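Local coordinates for 3' terminal uridylyl transferase (Trypanosoma brucei, PDB 5HZD), which adds uridines from UTP to the 3' ends of guide RNAs, ribosomal RNAs and some mRNAs, and takes part in mitochondrial RNA editing, at residues V316-S321 with F334-I339; N340-Y345 with Y404-E409. All coordinates share one frame; numbering follows the deposited sequence. Where two conformers were deposited one is given.

Both interactions use helix 336-349, one after the other along it. Interaction 1 sets its first turn against helix 310-324. Interaction 2 sets the next turns against the end of helix 385-409. Interaction 1 is mixed: its inner side is the buried packing of I339, and its polar side, with K318 and S336, is partly exposed at the UTP site. Interaction 2 is buried throughout and largely aromatic, with one tyrosine-to-carbonyl hydrogen bond. The centre of interaction 1 is about 11 Å from the centre of the chain. The centre of interaction 2 is about 21 Å from it. The two meet directly where L317 CD1 packs on W343 CE3 at 3.4 Å.

Interaction 1: V316-S321 with F334-I339; sequences VLKDWS and FTSYAI
This is a helix-to-helix contact at the UTP site, where I339 and S336 on the first turn of helix 336-349 face L317, K318 and S321 of helix 310-324. I339 is the apolar centre. Its CG2 branch reaches L317, with CG2 4.0 Å from L317 CB. Its CG1 branch runs to S321 and lies 3.6 Å from S321 OG. I339 CG2 is anti to the backbone N and CG1 beside it (chi1 -58°), and this splits the two branches between the two neighbours. S321 OG turns back on its own helix and donates to K318 O at 2.8 Å. The donor is tilted 32° from the carbonyl plane. N327 also hydrogen-bonds S321 OG, and its ND2 holds S336 OG too, so one asparagine ties the serines of both helices.

On the polar side the K318 chain runs out from its helix and bends at its last torsion (chi4 -55°). CE and NZ then pass the hydroxyl of S336, with CE 3.6 Å from S336 OG. Water 1 bonds S336 OG at 2.8 Å and K318 NZ only weakly. T335 caps the helix start, its OG1 accepting from A338 N. K318, S336 and Y337 all bind UTP. The amine of K318, whose side chain lies close to that of K322, and a hydroxyl at a helix N-terminus would probably suit the negative charge of the nucleotide's phosphates.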
# COMPACT_ATOMS: atom_id res chain seq x y z
N VAL A 316 7.78 -9.33 6.28
CA VAL A 316 7.65 -9.95 7.59
C VAL A 316 7.40 -8.90 8.66
O VAL A 316 6.59 -9.12 9.57
CB VAL A 316 8.91 -10.80 7.93
CG1 VAL A 316 8.92 -11.21 9.40
CG2 VAL A 316 8.94 -12.03 7.04
N LEU A 317 8.06 -7.75 8.56
CA LEU A 317 7.81 -6.68 9.53
C LEU A 317 6.41 -6.09 9.41
O LEU A 317 5.83 -5.69 10.41
CB LEU A 317 8.85 -5.57 9.40
CG LEU A 317 10.20 -6.04 9.96
CD1 LEU A 317 11.28 -5.00 9.66
CD2 LEU A 317 10.16 -6.33 11.49
N LYS A 318 5.86 -6.00 8.21
CA LYS A 318 4.48 -5.50 8.10
C LYS A 318 3.55 -6.44 8.85
O LYS A 318 2.71 -5.97 9.64
CB LYS A 318 4.03 -5.47 6.65
CG LYS A 318 2.56 -4.99 6.45
CD LYS A 318 2.25 -5.07 4.97
CE LYS A 318 1.20 -4.06 4.54
NZ LYS A 318 -0.02 -4.22 5.36
N ASP A 319 3.70 -7.75 8.62
CA ASP A 319 2.82 -8.71 9.27
C ASP A 319 3.04 -8.69 10.79
O ASP A 319 2.08 -8.69 11.55
CB ASP A 319 3.04 -10.13 8.72
CG ASP A 319 2.60 -10.27 7.27
OD1 ASP A 319 1.88 -9.37 6.78
OD2 ASP A 319 2.98 -11.30 6.65
N TRP A 320 4.30 -8.69 11.23
CA TRP A 320 4.62 -8.60 12.65
C TRP A 320 4.01 -7.35 13.29
O TRP A 320 3.47 -7.38 14.41
CB TRP A 320 6.14 -8.59 12.87
CG TRP A 320 6.48 -8.05 14.22
CD1 TRP A 320 6.42 -8.74 15.41
CD2 TRP A 320 6.86 -6.72 14.55
NE1 TRP A 320 6.76 -7.91 16.44
CE2 TRP A 320 7.03 -6.66 15.96
CE3 TRP A 320 7.07 -5.56 13.80
CZ2 TRP A 320 7.40 -5.49 16.63
CZ3 TRP A 320 7.46 -4.39 14.46
CH2 TRP A 320 7.62 -4.36 15.87
N SER A 321 4.12 -6.24 12.59
CA SER A 321 3.67 -4.99 13.18
C SER A 321 2.16 -4.99 13.38
O SER A 321 1.67 -4.49 14.39
CB SER A 321 4.17 -3.80 12.36
OG SER A 321 3.54 -3.73 11.08
N PHE A 334 1.43 3.20 14.59
CA PHE A 334 2.06 3.49 13.30
C PHE A 334 1.27 2.94 12.12
O PHE A 334 0.45 2.03 12.25
CB PHE A 334 3.45 2.87 13.27
CG PHE A 334 4.44 3.53 14.17
CD1 PHE A 334 4.71 4.89 14.07
CD2 PHE A 334 5.14 2.77 15.10
CE1 PHE A 334 5.64 5.50 14.91
CE2 PHE A 334 6.08 3.38 15.92
CZ PHE A 334 6.33 4.73 15.84
N THR A 335 1.54 3.50 10.96
CA THR A 335 1.04 2.96 9.71
C THR A 335 2.04 1.98 9.12
O THR A 335 3.21 1.89 9.54
CB THR A 335 0.90 4.09 8.69
OG1 THR A 335 2.17 4.75 8.53
CG2 THR A 335 -0.12 5.11 9.15
N SER A 336 1.62 1.26 8.09
CA SER A 336 2.56 0.37 7.40
C SER A 336 3.71 1.16 6.78
O SER A 336 4.87 0.69 6.77
CB SER A 336 1.84 -0.45 6.34
OG SER A 336 0.94 -1.36 6.98
N TYR A 337 3.43 2.35 6.29
CA TYR A 337 4.49 3.20 5.75
C TYR A 337 5.52 3.50 6.83
O TYR A 337 6.72 3.42 6.56
CB TYR A 337 3.87 4.51 5.23
CG TYR A 337 4.79 5.45 4.47
CD1 TYR A 337 5.61 5.01 3.45
CD2 TYR A 337 4.75 6.82 4.73
CE1 TYR A 337 6.41 5.90 2.72
CE2 TYR A 337 5.54 7.73 4.00
CZ TYR A 337 6.37 7.26 3.00
OH TYR A 337 7.15 8.16 2.28
N ALA A 338 5.08 3.83 8.04
CA ALA A 338 6.02 4.14 9.13
C ALA A 338 6.93 2.94 9.44
O ALA A 338 8.15 3.10 9.71
CB ALA A 338 5.27 4.55 10.37
N ILE A 339 6.36 1.74 9.42
CA ILE A 339 7.15 0.53 9.68
C ILE A 339 8.20 0.34 8.58
O ILE A 339 9.34 0.01 8.87
CB ILE A 339 6.27 -0.73 9.82
CG1 ILE A 339 5.23 -0.56 10.94
CG2 ILE A 339 7.14 -1.99 10.16
CD1 ILE A 339 5.81 -0.19 12.31
O HOH W 1 -1.55 -1.12 5.74

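Interaction 2: N340-Y345 with Y404-E409; sequences NIMWIY and YFYSFE
Y406 meets M342 in two ways, through its hydroxyl and through one ring face. Y406 OH donates to M342 O at 2.7 Å. The hydroxyl is tilted 15° from the carbonyl plane. M342 CE sits over the middle of the Y406 ring, 3.7 Å from the centroid, as a CH-pi contact. M342 SD is farther above the same face, at 5.2 Å from the centroid, which makes this a Met-aromatic pair led by the methyl. The turn at the end of the M342 chain (chi3 63°) swings CE over the ring. Y345, one turn on, also reaches the hydroxyl: Y406 OH lies at the edge of the Y345 ring, 3.3 Å from Y345 CD2. Y345 CE2 also touches the edge of the F405 ring at 4.0 Å from F405 CE2, and the two side chains cross at about a right angle.

The contact joins two helices of the mainly helical domain that faces the nucleotidyltransferase palm, as in Cid1-type terminal transferases. Their axes cross at 80° and come no nearer than 11.5 Å, so the long aromatic side chains span the gap. The end of helix 385-409 is wider here, with a pi-type turn at 405-409.

F405 CD2 lies over the centre of the Y406 face opposite M342 CE, 3.5 Å above the ring plane. The Y406 ring is thus held between a phenylalanine and a methyl. F402 meets it edge-to-face. I417 touches both Y345 and Y406, and I465 packs on M342. Farther along, a salt bridge runs from E409 to K350, just past the end of helix 336-349.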
# COMPACT_ATOMS: atom_id res chain seq x y z
N ASN A 340 7.82 0.56 7.32
CA ASN A 340 8.82 0.46 6.24
C ASN A 340 9.94 1.49 6.43
O ASN A 340 11.12 1.20 6.16
CB ASN A 340 8.16 0.66 4.87
CG ASN A 340 7.57 -0.60 4.32
OD1 ASN A 340 8.15 -1.68 4.44
ND2 ASN A 340 6.41 -0.48 3.68
N ILE A 341 9.59 2.70 6.91
CA ILE A 341 10.62 3.69 7.15
C ILE A 341 11.55 3.24 8.29
O ILE A 341 12.77 3.43 8.19
CB ILE A 341 10.02 5.09 7.40
CG1 ILE A 341 9.37 5.58 6.11
CG2 ILE A 341 11.11 6.08 7.88
CD1 ILE A 341 8.36 6.72 6.31
N MET A 342 11.00 2.65 9.34
CA MET A 342 11.84 2.11 10.39
C MET A 342 12.83 1.09 9.82
O MET A 342 14.00 1.11 10.16
CB MET A 342 11.02 1.41 11.48
CG MET A 342 10.20 2.36 12.32
SD MET A 342 9.40 1.49 13.68
CE MET A 342 10.80 0.91 14.63
N TRP A 343 12.36 0.18 8.97
CA TRP A 343 13.22 -0.85 8.43
C TRP A 343 14.28 -0.24 7.53
O TRP A 343 15.46 -0.55 7.64
CB TRP A 343 12.31 -1.82 7.66
CG TRP A 343 12.96 -2.85 6.78
CD1 TRP A 343 12.74 -3.02 5.44
CD2 TRP A 343 13.81 -3.95 7.18
NE1 TRP A 343 13.44 -4.13 4.97
CE2 TRP A 343 14.09 -4.71 6.03
CE3 TRP A 343 14.38 -4.34 8.39
CZ2 TRP A 343 14.89 -5.85 6.05
CZ3 TRP A 343 15.18 -5.48 8.41
CH2 TRP A 343 15.45 -6.21 7.24
N ILE A 344 13.87 0.66 6.65
CA ILE A 344 14.84 1.24 5.71
C ILE A 344 15.88 2.11 6.45
O ILE A 344 17.07 2.08 6.11
CB ILE A 344 14.13 2.08 4.69
CG1 ILE A 344 13.36 1.12 3.78
CG2 ILE A 344 15.14 2.86 3.85
CD1 ILE A 344 12.32 1.84 2.91
N TYR A 345 15.43 2.87 7.45
CA TYR A 345 16.38 3.70 8.21
C TYR A 345 17.44 2.83 8.85
O TYR A 345 18.63 3.15 8.81
CB TYR A 345 15.64 4.52 9.28
CG TYR A 345 16.55 5.30 10.19
CD1 TYR A 345 17.11 6.50 9.78
CD2 TYR A 345 16.85 4.81 11.47
CE1 TYR A 345 17.97 7.24 10.64
CE2 TYR A 345 17.67 5.53 12.33
CZ TYR A 345 18.23 6.73 11.90
OH TYR A 345 19.07 7.43 12.74
N TYR A 404 17.23 -5.70 17.57
CA TYR A 404 18.29 -5.23 18.46
C TYR A 404 18.54 -3.71 18.36
O TYR A 404 18.67 -3.02 19.40
CB TYR A 404 19.58 -6.03 18.25
CG TYR A 404 20.66 -5.69 19.26
CD1 TYR A 404 20.69 -6.33 20.49
CD2 TYR A 404 21.62 -4.73 18.98
CE1 TYR A 404 21.67 -6.00 21.42
CE2 TYR A 404 22.59 -4.40 19.89
CZ TYR A 404 22.62 -5.05 21.10
OH TYR A 404 23.59 -4.71 22.01
N PHE A 405 18.62 -3.19 17.13
CA PHE A 405 18.86 -1.77 16.89
C PHE A 405 17.82 -0.92 17.60
O PHE A 405 18.16 0.04 18.32
CB PHE A 405 18.84 -1.51 15.38
CG PHE A 405 19.10 -0.08 15.00
CD1 PHE A 405 20.37 0.46 15.10
CD2 PHE A 405 18.07 0.73 14.57
CE1 PHE A 405 20.63 1.81 14.76
CE2 PHE A 405 18.31 2.08 14.21
CZ PHE A 405 19.59 2.61 14.29
N TYR A 406 16.55 -1.29 17.46
CA TYR A 406 15.52 -0.44 18.05
C TYR A 406 15.30 -0.70 19.52
O TYR A 406 14.69 0.13 20.21
CB TYR A 406 14.23 -0.51 17.24
CG TYR A 406 14.37 0.25 15.94
CD1 TYR A 406 14.61 1.63 15.95
CD2 TYR A 406 14.29 -0.41 14.70
CE1 TYR A 406 14.76 2.35 14.76
CE2 TYR A 406 14.43 0.32 13.49
CZ TYR A 406 14.66 1.68 13.55
OH TYR A 406 14.81 2.40 12.39
N SER A 407 15.79 -1.82 20.02
CA SER A 407 15.68 -2.07 21.45
C SER A 407 16.84 -1.47 22.26
O SER A 407 16.64 -1.05 23.40
CB SER A 407 15.56 -3.60 21.73
OG SER A 407 14.37 -4.19 21.19
N PHE A 408 18.04 -1.38 21.67
CA PHE A 408 19.24 -1.00 22.43
C PHE A 408 20.13 0.08 21.84
O PHE A 408 20.89 0.72 22.57
CB PHE A 408 20.12 -2.23 22.73
CG PHE A 408 19.48 -3.20 23.67
CD1 PHE A 408 19.28 -2.86 24.99
CD2 PHE A 408 19.04 -4.43 23.22
CE1 PHE A 408 18.65 -3.75 25.86
CE2 PHE A 408 18.42 -5.32 24.07
CZ PHE A 408 18.23 -4.98 25.40
N GLU A 409 20.08 0.28 20.53
CA GLU A 409 21.02 1.19 19.89
C GLU A 409 20.40 2.54 19.54
O GLU A 409 20.96 3.61 19.87
CB GLU A 409 21.54 0.56 18.61
CG GLU A 409 22.19 -0.78 18.76
CD GLU A 409 22.79 -1.22 17.45
OE1 GLU A 409 22.35 -2.23 16.89
OE2 GLU A 409 23.68 -0.49 16.95